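Local coordinates for DUF3218 domain-containing protein (Pseudomonas aeruginosa, PDB 2IGS) that is of unknown function but has a mainly helical chain of the DUF3218 family, grouped in the lysozyme clan, which hints at a distant lysozyme-like ancestry, at residues Ile39-Ile44 / Thr205-Leu210; Ser66-Gln71 / Tyr128-Gly133; Ser143-Leu148 / Asn155-Thr160; Asn7-Pro12 / Glu51-Gly56; Phe81-Val84 / Arg89-Asn92. One frame throughout, in Å; residues are numbered along the deposited sequence.

Contact 1: Ile39-Ile44 / Thr205-Leu210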
# COMPACT_ATOMS: atom_id res chain seq x y z
N ILE F 39 3.29 -15.05 42.33
CA ILE F 39 4.48 -15.77 41.83
C ILE F 39 4.86 -15.27 40.42
O ILE F 39 6.03 -14.94 40.17
CB ILE F 39 4.30 -17.33 41.80
CG1 ILE F 39 3.97 -17.90 43.19
CG2 ILE F 39 5.56 -18.00 41.27
CD1 ILE F 39 3.12 -19.19 43.18
N GLU F 40 3.86 -15.22 39.52
CA GLU F 40 4.08 -14.81 38.14
C GLU F 40 4.62 -13.38 38.01
O GLU F 40 5.56 -13.14 37.26
CB GLU F 40 2.81 -14.98 37.29
CG GLU F 40 3.07 -14.71 35.82
CD GLU F 40 1.87 -14.95 34.91
OE1 GLU F 40 0.83 -15.41 35.40
OE2 GLU F 40 1.98 -14.63 33.71
N ALA F 41 4.03 -12.44 38.74
CA ALA F 41 4.50 -11.04 38.76
C ALA F 41 5.96 -10.93 39.21
O ALA F 41 6.77 -10.25 38.59
CB ALA F 41 3.59 -10.19 39.67
N TRP F 42 6.30 -11.60 40.30
CA TRP F 42 7.64 -11.45 40.90
C TRP F 42 8.71 -12.33 40.23
O TRP F 42 9.90 -12.17 40.48
CB TRP F 42 7.57 -11.63 42.43
CG TRP F 42 6.91 -10.43 43.12
CD1 TRP F 42 6.80 -9.14 42.63
CD2 TRP F 42 6.35 -10.39 44.45
NE1 TRP F 42 6.20 -8.32 43.56
CE2 TRP F 42 5.90 -9.06 44.68
CE3 TRP F 42 6.16 -11.36 45.46
CZ2 TRP F 42 5.26 -8.68 45.87
CZ3 TRP F 42 5.54 -10.97 46.65
CH2 TRP F 42 5.11 -9.63 46.85
N ASP F 43 8.29 -13.26 39.38
CA ASP F 43 9.21 -13.92 38.43
C ASP F 43 9.57 -13.07 37.20
O ASP F 43 10.55 -13.37 36.51
CB ASP F 43 8.64 -15.28 37.96
CG ASP F 43 8.82 -16.40 39.00
OD1 ASP F 43 9.58 -16.24 39.99
OD2 ASP F 43 8.17 -17.45 38.84
N ILE F 44 8.80 -12.01 36.94
CA ILE F 44 8.97 -11.19 35.72
C ILE F 44 10.43 -10.78 35.41
O ILE F 44 10.92 -11.11 34.34
CB ILE F 44 7.95 -9.99 35.61
CG1 ILE F 44 6.51 -10.49 35.38
CG2 ILE F 44 8.33 -9.05 34.48
CD1 ILE F 44 5.48 -9.37 35.34
N THR F 205 8.23 -3.80 44.78
CA THR F 205 7.39 -2.60 44.57
C THR F 205 7.61 -1.96 43.19
O THR F 205 6.70 -1.30 42.65
CB THR F 205 7.65 -1.53 45.63
OG1 THR F 205 9.06 -1.33 45.74
CG2 THR F 205 7.05 -1.91 47.01
N ALA F 206 8.81 -2.11 42.64
CA ALA F 206 9.10 -1.79 41.22
C ALA F 206 8.23 -2.64 40.28
O ALA F 206 7.75 -2.15 39.27
CB ALA F 206 10.55 -2.01 40.90
N VAL F 207 8.05 -3.93 40.60
CA VAL F 207 7.19 -4.77 39.76
C VAL F 207 5.72 -4.35 39.90
O VAL F 207 4.99 -4.37 38.92
CB VAL F 207 7.37 -6.29 40.05
CG1 VAL F 207 6.28 -7.08 39.34
CG2 VAL F 207 8.78 -6.80 39.66
N THR F 208 5.30 -3.94 41.11
CA THR F 208 3.96 -3.39 41.35
C THR F 208 3.69 -2.15 40.47
O THR F 208 2.63 -2.05 39.84
CB THR F 208 3.73 -3.04 42.85
OG1 THR F 208 4.15 -4.13 43.67
CG2 THR F 208 2.27 -2.73 43.17
N LEU F 209 4.65 -1.23 40.42
CA LEU F 209 4.56 -0.03 39.62
C LEU F 209 4.49 -0.40 38.15
O LEU F 209 3.64 0.16 37.42
CB LEU F 209 5.79 0.88 39.87
CG LEU F 209 5.99 2.16 39.04
CD1 LEU F 209 4.90 3.19 39.38
CD2 LEU F 209 7.40 2.78 39.24
N LEU F 210 5.35 -1.34 37.74
CA LEU F 210 5.44 -1.79 36.35
C LEU F 210 4.10 -2.27 35.81
O LEU F 210 3.68 -1.89 34.72
CB LEU F 210 6.50 -2.90 36.19
CG LEU F 210 6.70 -3.47 34.77
CD1 LEU F 210 7.47 -2.47 33.89
CD2 LEU F 210 7.43 -4.80 34.81
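V207 of helix 203-216 projects at the backbone and aromatic edge of helix 35-48, meeting A41 and W42. Its CB lies 3.9 Å from W42 CD1, near the plane of the indole, so the valine meets the pyrrole edge of the ring and not a face. From CB the chain divides. CG1 stands anti to the backbone N (chi1 169°), which carries it 3.3 Å from A41 O and 4.1 Å from A41 CB; it remains close to W42 CD1 as well. The second methyl, CG2, looks at the same carbonyl from farther off, 4.1 Å from A41 O. No hydrogen bond spans the segments, and the indole is held by a bond from W42 NE1 to T204 O, just before segment 205-210, and meets Y20 edge-to-face. A second, looser touch joins I44 CG2 and L210 CD2 at 4.4 Å. The short helical segments approach to 9.3 Å between axes and cross at 103°, nearly perpendicular, consistent with a contact limited to a few side chains. All the touching residues are buried: helix 12-27 packs on W42 through L16, helix 87-113 reaches both W42 and T208 through M102, and helix 171-177 backs T205 and T208 through I173.

Contact 2: Ser66-Gln71 / Tyr128-Gly133; sequences STLLAQ and YPTDVG
Apolar packing carries this contact, and L68 is the single residue of segment 66-71, on helix 63-82, at its centre. Its CD2 methyl points at the CD corner of the proline ring, 3.8 Å from P129 CD, and also lies 4.1 Å from Y128 CB, at an oblique angle to the tyrosine ring. The leucine torsions are unusual (chi2 18°, near eclipsed), so the exact placing of its two methyls deserves some caution. A polar atom meets this apolar group from one side: L68 CD1 lies 3.4 Å from T130 OG1, the two side chains running alongside each other with opposite headings. A chi1 of 52° sets that hydroxyl between the backbone N and the carbonyl carbon, while T130 CG2 also packs on A206 of helix 203-216.

The shape offered to L68 is a type I beta turn from Y128 to D131, leading into strand 132-134 at one side of the three-stranded antiparallel sheet. Hydrogen bonds lock the turn and none cross to the helix. D131 N donates to Y128 O at 3.1 Å, and in return Y128 N donates to D131 OD2 at 3.0 Å with a nearly straight N-H...O angle of 167°, arriving from above the carboxylate plane. At the far end of the tyrosine the hydroxyl bonds D62 OD2, and its ring lies almost parallel to that of F52.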
# COMPACT_ATOMS: atom_id res chain seq x y z
N SER F 66 21.17 -10.33 43.07
CA SER F 66 21.28 -10.85 44.43
C SER F 66 21.10 -9.78 45.49
O SER F 66 20.42 -10.01 46.50
CB SER F 66 22.63 -11.55 44.62
OG SER F 66 22.82 -12.53 43.60
N THR F 67 21.71 -8.62 45.26
CA THR F 67 21.53 -7.46 46.15
C THR F 67 20.05 -7.06 46.28
O THR F 67 19.56 -6.85 47.37
CB THR F 67 22.43 -6.31 45.72
OG1 THR F 67 23.80 -6.72 45.90
CG2 THR F 67 22.17 -5.02 46.57
N LEU F 68 19.35 -7.00 45.17
CA LEU F 68 17.91 -6.76 45.18
C LEU F 68 17.15 -7.76 46.05
O LEU F 68 16.20 -7.38 46.75
CB LEU F 68 17.38 -6.85 43.75
CG LEU F 68 17.08 -5.53 43.01
CD1 LEU F 68 17.75 -4.25 43.61
CD2 LEU F 68 17.30 -5.63 41.50
N LEU F 69 17.55 -9.03 45.96
CA LEU F 69 16.92 -10.11 46.71
C LEU F 69 17.22 -10.03 48.20
O LEU F 69 16.31 -10.19 49.01
CB LEU F 69 17.27 -11.50 46.14
CG LEU F 69 16.92 -11.77 44.66
CD1 LEU F 69 17.46 -13.14 44.25
CD2 LEU F 69 15.44 -11.73 44.38
N ALA F 70 18.48 -9.75 48.55
CA ALA F 70 18.89 -9.41 49.94
C ALA F 70 18.08 -8.26 50.54
O ALA F 70 17.65 -8.35 51.68
CB ALA F 70 20.39 -9.12 50.05
N GLN F 71 17.88 -7.18 49.76
CA GLN F 71 17.09 -6.03 50.22
C GLN F 71 15.66 -6.47 50.51
O GLN F 71 15.03 -6.00 51.44
CB GLN F 71 17.03 -4.92 49.18
CG GLN F 71 18.36 -4.41 48.67
CD GLN F 71 18.21 -3.48 47.47
OE1 GLN F 71 17.18 -3.49 46.78
NE2 GLN F 71 19.24 -2.67 47.22
N TYR F 128 17.59 -3.90 35.42
CA TYR F 128 17.01 -4.25 36.74
C TYR F 128 15.64 -3.63 36.98
O TYR F 128 15.36 -2.54 36.48
CB TYR F 128 18.00 -3.88 37.84
CG TYR F 128 19.30 -4.61 37.62
CD1 TYR F 128 19.40 -5.97 37.89
CD2 TYR F 128 20.39 -3.97 37.05
CE1 TYR F 128 20.57 -6.66 37.65
CE2 TYR F 128 21.57 -4.65 36.80
CZ TYR F 128 21.64 -6.01 37.09
OH TYR F 128 22.81 -6.69 36.86
N PRO F 129 14.76 -4.30 37.76
CA PRO F 129 13.41 -3.76 37.88
C PRO F 129 13.37 -2.44 38.63
O PRO F 129 12.47 -1.64 38.44
CB PRO F 129 12.64 -4.86 38.64
CG PRO F 129 13.69 -5.59 39.39
CD PRO F 129 14.92 -5.55 38.54
N THR F 130 14.37 -2.22 39.48
CA THR F 130 14.47 -1.03 40.29
C THR F 130 15.28 0.08 39.62
O THR F 130 15.57 1.10 40.24
CB THR F 130 15.15 -1.34 41.62
OG1 THR F 130 16.37 -2.03 41.36
CG2 THR F 130 14.25 -2.23 42.49
N ASP F 131 15.67 -0.11 38.36
CA ASP F 131 16.52 0.89 37.71
C ASP F 131 15.75 2.22 37.53
O ASP F 131 14.51 2.24 37.29
CB ASP F 131 17.04 0.38 36.35
CG ASP F 131 18.36 -0.42 36.47
OD1 ASP F 131 19.06 -0.32 37.49
OD2 ASP F 131 18.70 -1.16 35.52
N VAL F 132 16.50 3.30 37.69
CA VAL F 132 16.02 4.65 37.40
C VAL F 132 17.02 5.31 36.45
O VAL F 132 18.23 5.38 36.71
CB VAL F 132 15.78 5.49 38.68
CG1 VAL F 132 15.15 6.85 38.34
CG2 VAL F 132 14.86 4.71 39.64
N GLY F 133 16.49 5.75 35.31
CA GLY F 133 17.31 6.33 34.27
C GLY F 133 16.56 7.46 33.59
O GLY F 133 15.58 7.98 34.14

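Contact 3: Ser143-Leu148 / Asn155-Thr160; sequences SQESGL and NLRTLT
E145 and R157 reach across to each other at a slant, the carboxylate plane turned 49° from the guanidinium. The guanidinium turns its edge to the carboxylate, with R157 NH2 2.9 Å from E145 OE1, the oxygen lying in the guanidinium plane and being met nearly along its C-O axis: a one-pronged salt bridge. R157 CG stands anti to the backbone N (chi1 171°), and a bend at chi2 (69°) then lays the aliphatic part along the backbone of G147, with R157 CB 3.7 Å from G147 CA and R157 CG 3.6 Å from G147 N. The same edge of the guanidinium faces the E145 carbonyl; the NE bond to it is modelled so short that its length is doubtful.

The segments include the first residue of strand 148-150 and the last of strand 154-155, and meet at the open end of that antiparallel beta-hairpin: L156 N donates to L148 O at 3.0 Å. Beside that bond the two leucines touch at their roots, L148 CB and L156 CB 4.0 Å apart, both packing against helix 190-200.

On the approach side, a type I turn from S143 to S146 fixes E145, reinforced by an ST turn in which E145 N donates to S143 OG at 3.0 Å. R184 adds a long, weak ion pair with E145 OE1, and an acetic acid, probably from the crystallisation liquor, lies about 4 Å from the glutamate side chain. N155 ND2 bonds S139 OG of the second subunit.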
# COMPACT_ATOMS: atom_id res chain seq x y z
N SER F 143 17.94 14.66 26.08
CA SER F 143 17.93 16.13 25.92
C SER F 143 17.34 16.70 27.20
O SER F 143 16.91 15.93 28.06
CB SER F 143 17.07 16.54 24.74
OG SER F 143 15.69 16.49 25.09
N GLN F 144 17.29 18.03 27.33
CA GLN F 144 16.69 18.63 28.51
C GLN F 144 15.19 18.48 28.57
O GLN F 144 14.59 18.88 29.54
CB GLN F 144 17.11 20.09 28.77
CG GLN F 144 17.95 20.78 27.72
CD GLN F 144 18.69 21.99 28.30
OE1 GLN F 144 18.35 22.48 29.38
NE2 GLN F 144 19.69 22.47 27.58
N GLU F 145 14.60 17.89 27.54
CA GLU F 145 13.18 17.53 27.58
C GLU F 145 12.97 16.18 28.24
O GLU F 145 11.84 15.85 28.57
CB GLU F 145 12.56 17.51 26.18
CG GLU F 145 12.27 18.89 25.57
CD GLU F 145 11.26 19.70 26.36
OE1 GLU F 145 10.51 19.14 27.18
OE2 GLU F 145 11.19 20.93 26.15
N SER F 146 14.04 15.39 28.38
CA SER F 146 13.97 14.08 29.03
C SER F 146 13.63 14.16 30.52
O SER F 146 13.91 15.17 31.19
CB SER F 146 15.30 13.33 28.89
OG SER F 146 15.57 13.03 27.53
N GLY F 147 13.04 13.08 31.02
CA GLY F 147 12.74 12.94 32.44
C GLY F 147 13.10 11.56 32.91
O GLY F 147 14.06 10.97 32.44
N LEU F 148 12.31 11.03 33.83
CA LEU F 148 12.57 9.76 34.47
C LEU F 148 12.05 8.57 33.68
O LEU F 148 10.87 8.51 33.31
CB LEU F 148 11.89 9.75 35.85
CG LEU F 148 12.62 10.18 37.13
CD1 LEU F 148 14.03 10.59 36.86
CD2 LEU F 148 11.83 11.24 37.90
N ASN F 155 7.71 5.08 31.94
CA ASN F 155 8.12 6.40 31.49
C ASN F 155 7.33 7.49 32.20
O ASN F 155 6.22 7.86 31.78
CB ASN F 155 7.95 6.49 29.97
CG ASN F 155 8.79 7.62 29.35
OD1 ASN F 155 8.95 8.69 29.94
ND2 ASN F 155 9.32 7.37 28.17
N LEU F 156 7.92 8.01 33.27
CA LEU F 156 7.24 8.95 34.12
C LEU F 156 7.11 10.33 33.45
O LEU F 156 6.13 11.03 33.69
CB LEU F 156 7.94 9.03 35.49
CG LEU F 156 7.94 7.80 36.41
CD1 LEU F 156 8.66 8.14 37.71
CD2 LEU F 156 6.54 7.31 36.70
N ARG F 157 8.09 10.69 32.63
CA ARG F 157 8.16 11.96 31.91
C ARG F 157 6.98 12.13 30.97
O ARG F 157 6.44 13.22 30.77
CB ARG F 157 9.44 12.01 31.07
CG ARG F 157 9.55 13.19 30.10
CD ARG F 157 9.72 14.51 30.84
NE ARG F 157 9.79 15.65 29.95
CZ ARG F 157 8.72 16.28 29.46
NH1 ARG F 157 7.50 15.86 29.77
NH2 ARG F 157 8.87 17.31 28.64
N THR F 158 6.59 11.00 30.42
CA THR F 158 5.65 10.95 29.36
C THR F 158 4.25 10.63 29.89
O THR F 158 3.24 10.86 29.21
CB THR F 158 6.23 9.93 28.37
OG1 THR F 158 6.62 10.61 27.18
CG2 THR F 158 5.31 8.77 28.11
N LEU F 159 4.20 10.10 31.10
CA LEU F 159 2.95 9.69 31.73
C LEU F 159 2.03 10.87 32.01
O LEU F 159 2.45 11.92 32.50
CB LEU F 159 3.27 8.92 33.01
CG LEU F 159 2.18 8.48 33.97
CD1 LEU F 159 1.16 7.67 33.23
CD2 LEU F 159 2.85 7.66 35.03
N THR F 160 0.76 10.69 31.66
CA THR F 160 -0.23 11.75 31.77
C THR F 160 -0.76 11.82 33.22
O THR F 160 -0.94 10.77 33.85
CB THR F 160 -1.37 11.45 30.78
OG1 THR F 160 -0.95 11.78 29.44
CG2 THR F 160 -2.61 12.20 31.11

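Contact 4: Asn7-Pro12 / Glu51-Gly56; sequences NIYQNP and EFIPGG
I53 is the main apolar residue of this contact, resting against the backbone and CB of Y9 and flanked by Q10. Its CG1 lies anti to the carbonyl carbon (chi1 -53°), directing the longer branch at the 7-12 loop: I53 CD1 comes to 3.6 Å from Y9 CB, and I53 CG1 to 3.8 Å from Y9 O. That carbonyl is also bonded by Y65 OH. The tyrosine ring itself leads off toward S66 and L69 of helix 63-82, so Y9 offers I53 its root and not its aromatic end. Q10 extends alongside the isoleucine, with Q10 CG 4.3 Å from I53 CG2, and carries its amide out to G56. There Q10 NE2 is 3.5 Å from G56 O, but the angle is too poor for a hydrogen bond. The other half of the amide is held within its own loop: N7 ND2 donates to Q10 OE1 at 3.0 Å, in the carbonyl plane and on a lone pair, which would help fix the amide's rotation. N7 OD1 in turn accepts from Q10 N at 3.1 Å, with a weaker bond from Y9 N. The side chain of N7 thus curls over the following residues as an Asx motif, just ahead of helix 12-27.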
# COMPACT_ATOMS: atom_id res chain seq x y z
N ASN F 7 14.33 -22.00 45.57
CA ASN F 7 15.14 -20.99 46.24
C ASN F 7 14.86 -19.62 45.62
O ASN F 7 14.37 -19.54 44.50
CB ASN F 7 16.62 -21.37 46.16
CG ASN F 7 17.17 -21.29 44.75
OD1 ASN F 7 17.41 -20.22 44.24
ND2 ASN F 7 17.44 -22.43 44.14
N ILE F 8 15.22 -18.56 46.35
CA ILE F 8 14.93 -17.20 45.96
C ILE F 8 15.61 -16.72 44.67
O ILE F 8 15.07 -15.86 44.01
CB ILE F 8 15.21 -16.20 47.13
CG1 ILE F 8 14.41 -14.90 46.87
CG2 ILE F 8 16.73 -16.01 47.35
CD1 ILE F 8 14.43 -13.85 47.99
N TYR F 9 16.77 -17.27 44.32
CA TYR F 9 17.44 -16.84 43.07
C TYR F 9 16.72 -17.36 41.82
O TYR F 9 16.59 -16.63 40.84
CB TYR F 9 18.89 -17.31 43.00
CG TYR F 9 19.79 -16.90 44.13
CD1 TYR F 9 20.44 -15.67 44.11
CD2 TYR F 9 20.01 -17.75 45.22
CE1 TYR F 9 21.29 -15.28 45.14
CE2 TYR F 9 20.86 -17.38 46.27
CZ TYR F 9 21.49 -16.13 46.21
OH TYR F 9 22.33 -15.73 47.21
N GLN F 10 16.27 -18.61 41.87
CA GLN F 10 15.64 -19.28 40.73
C GLN F 10 14.12 -19.19 40.76
O GLN F 10 13.47 -19.25 39.73
CB GLN F 10 16.07 -20.76 40.67
CG GLN F 10 17.57 -20.98 40.32
CD GLN F 10 17.94 -22.44 40.24
OE1 GLN F 10 17.88 -23.18 41.24
NE2 GLN F 10 18.33 -22.88 39.04
N ASN F 11 13.57 -19.07 41.96
CA ASN F 11 12.12 -19.00 42.18
C ASN F 11 11.80 -17.77 43.04
O ASN F 11 11.19 -17.91 44.09
CB ASN F 11 11.59 -20.28 42.88
CG ASN F 11 12.05 -21.56 42.21
OD1 ASN F 11 11.34 -22.13 41.36
ND2 ASN F 11 13.24 -22.01 42.57
N PRO F 12 12.20 -16.56 42.58
CA PRO F 12 12.00 -15.38 43.46
C PRO F 12 10.51 -15.18 43.72
O PRO F 12 10.14 -14.73 44.77
CB PRO F 12 12.54 -14.22 42.62
CG PRO F 12 12.48 -14.74 41.18
CD PRO F 12 12.78 -16.18 41.27
N GLU F 51 19.80 -14.70 32.29
CA GLU F 51 21.25 -14.67 32.52
C GLU F 51 21.61 -14.18 33.92
O GLU F 51 22.80 -14.17 34.27
CB GLU F 51 22.01 -13.78 31.53
CG GLU F 51 21.22 -13.24 30.39
CD GLU F 51 20.31 -12.09 30.77
OE1 GLU F 51 19.11 -12.22 30.49
OE2 GLU F 51 20.78 -11.08 31.33
N PHE F 52 20.61 -13.76 34.71
CA PHE F 52 20.84 -13.44 36.13
C PHE F 52 21.37 -14.68 36.88
O PHE F 52 22.16 -14.56 37.82
CB PHE F 52 19.58 -12.92 36.82
CG PHE F 52 19.23 -11.49 36.49
CD1 PHE F 52 20.14 -10.66 35.84
CD2 PHE F 52 17.97 -10.99 36.83
CE1 PHE F 52 19.80 -9.33 35.52
CE2 PHE F 52 17.63 -9.66 36.53
CZ PHE F 52 18.56 -8.83 35.86
N ILE F 53 20.93 -15.86 36.43
CA ILE F 53 21.45 -17.14 36.90
C ILE F 53 21.99 -17.86 35.65
O ILE F 53 21.27 -18.64 35.03
CB ILE F 53 20.36 -17.99 37.60
CG1 ILE F 53 19.68 -17.20 38.72
CG2 ILE F 53 20.92 -19.29 38.13
CD1 ILE F 53 20.60 -16.72 39.83
N PRO F 54 23.25 -17.56 35.26
CA PRO F 54 23.80 -18.13 34.02
C PRO F 54 23.98 -19.66 34.04
O PRO F 54 24.71 -20.18 34.88
CB PRO F 54 25.15 -17.43 33.87
CG PRO F 54 25.49 -16.92 35.21
CD PRO F 54 24.21 -16.68 35.94
N GLY F 55 23.31 -20.34 33.12
CA GLY F 55 23.39 -21.80 32.99
C GLY F 55 22.72 -22.53 34.15
O GLY F 55 23.05 -23.68 34.43
N GLY F 56 21.80 -21.85 34.81
CA GLY F 56 21.08 -22.42 35.95
C GLY F 56 21.94 -22.61 37.18
O GLY F 56 21.61 -23.40 38.06

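Contact 5: Phe81-Val84 / Arg89-Asn92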
# COMPACT_ATOMS: atom_id res chain seq x y z
N PHE F 81 8.63 -7.07 62.14
CA PHE F 81 8.70 -6.22 63.32
C PHE F 81 7.54 -5.22 63.42
O PHE F 81 7.00 -5.00 64.50
CB PHE F 81 10.05 -5.48 63.41
CG PHE F 81 11.18 -6.33 63.93
CD1 PHE F 81 11.42 -6.44 65.30
CD2 PHE F 81 12.01 -7.03 63.06
CE1 PHE F 81 12.47 -7.23 65.78
CE2 PHE F 81 13.05 -7.83 63.54
CZ PHE F 81 13.28 -7.92 64.90
N ARG F 82 7.16 -4.63 62.29
CA ARG F 82 6.13 -3.59 62.28
C ARG F 82 4.70 -4.16 62.38
O ARG F 82 3.76 -3.43 62.71
CB ARG F 82 6.27 -2.67 61.06
CG ARG F 82 7.56 -1.83 61.04
CD ARG F 82 7.42 -0.55 60.19
NE ARG F 82 7.04 -0.87 58.83
CZ ARG F 82 5.93 -0.50 58.20
NH1 ARG F 82 5.02 0.27 58.76
NH2 ARG F 82 5.75 -0.92 56.95
N MSE F 83 4.55 -5.45 62.09
CA MSE F 83 3.31 -6.21 62.28
C MSE F 83 2.80 -6.17 63.72
O MSE F 83 1.59 -6.24 63.93
CB MSE F 83 3.49 -7.67 61.83
CG MSE F 83 3.30 -7.93 60.33
SE MSE F 83 1.41 -8.02 59.85
CE MSE F 83 0.89 -6.22 60.23
N VAL F 84 3.73 -6.07 64.68
CA VAL F 84 3.38 -6.04 66.13
C VAL F 84 2.59 -4.79 66.53
O VAL F 84 1.57 -4.88 67.22
CB VAL F 84 4.63 -6.17 67.06
CG1 VAL F 84 4.21 -6.24 68.54
CG2 VAL F 84 5.49 -7.37 66.71
N ARG F 89 -1.82 -0.42 59.32
CA ARG F 89 -1.17 0.18 58.13
C ARG F 89 -0.49 -0.87 57.26
O ARG F 89 -0.66 -0.89 56.03
CB ARG F 89 -0.15 1.25 58.54
CG ARG F 89 0.14 2.26 57.43
CD ARG F 89 1.19 3.32 57.77
NE ARG F 89 1.23 4.31 56.69
CZ ARG F 89 1.84 4.14 55.51
NH1 ARG F 89 2.51 3.02 55.23
NH2 ARG F 89 1.78 5.10 54.60
N VAL F 90 0.29 -1.73 57.90
CA VAL F 90 1.01 -2.78 57.21
C VAL F 90 0.01 -3.60 56.38
O VAL F 90 0.23 -3.84 55.20
CB VAL F 90 1.81 -3.67 58.19
CG1 VAL F 90 2.27 -4.94 57.51
CG2 VAL F 90 3.00 -2.90 58.80
N CYS F 91 -1.12 -3.95 56.99
CA CYS F 91 -2.12 -4.77 56.32
C CYS F 91 -2.95 -4.06 55.26
O CYS F 91 -3.01 -4.50 54.12
CB CYS F 91 -3.03 -5.41 57.35
SG CYS F 91 -2.11 -6.58 58.35
N ASN F 92 -3.56 -2.94 55.66
CA ASN F 92 -4.56 -2.26 54.85
C ASN F 92 -4.05 -1.07 54.05
O ASN F 92 -4.78 -0.52 53.24
CB ASN F 92 -5.74 -1.84 55.73
CG ASN F 92 -6.32 -3.01 56.53
OD1 ASN F 92 -6.29 -4.17 56.08
ND2 ASN F 92 -6.83 -2.72 57.72
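V90 fits between the side chains of R82 and M83 at the bend of a helix-loop-helix, where helix 63-82 hands over to helix 87-113. The valine's two methyls part company. CG2 sits over one face of the R82 guanidinium, 3.5 Å above its plane and displaced toward the rim, with R82 NH1 3.8 Å away. CG1, anti to the backbone N (chi1 167°), turns to M83, a residue modelled as selenomethionine. Bends at chi2 (-79°) and chi3 (65°) fold that chain back so that its terminal methyl touches the neighbouring helix: M83 CE lies 3.3 Å from V90 CG1, closer than two methyls normally pack, so the position of the methyl may be imprecise.

Outside this shell, salt bridges probably help hold the guanidinium over the valine. R82 NH2 pairs with E94 OE2 and R82 NH1 with E86 OE2, while R89 NH1 takes the other oxygen of E94. The two arginines, with R82 NH1 and R89 NH1 5.1 Å apart, therefore share one carboxylate, which probably offsets their like charges.

On the M83 side C91 is bonded by a disulfide to C27, the last residue of helix 12-27, so this bend is covalently tied to the N-terminal helix. C91 SG, a disulfide sulfur, lies 3.6 Å from M83 CE and 4.1 Å from M83 SE.

From the N terminus, contact 4 opens first, at 7-12, and contact 1 opens at 39-44 before contact 4 closes at 51-56; the two therefore cross, and they touch where P12 meets W42 and D43. Contact 1 closes only at 205-210, joining helix 35-48 to helix 203-216 near the chain's centre and spanning contacts 2, 3 and 5. Within that span contact 2 ties helix 63-82 to the turn before strand 132-134, and encloses contact 5, the short link between helix 63-82 and helix 87-113. Contact 3 follows contact 2 in series, joining the two ends of the hairpin 148-150/154-155; it and contact 5 lie on opposite sides of the centre, about 35 Å apart between contact centres.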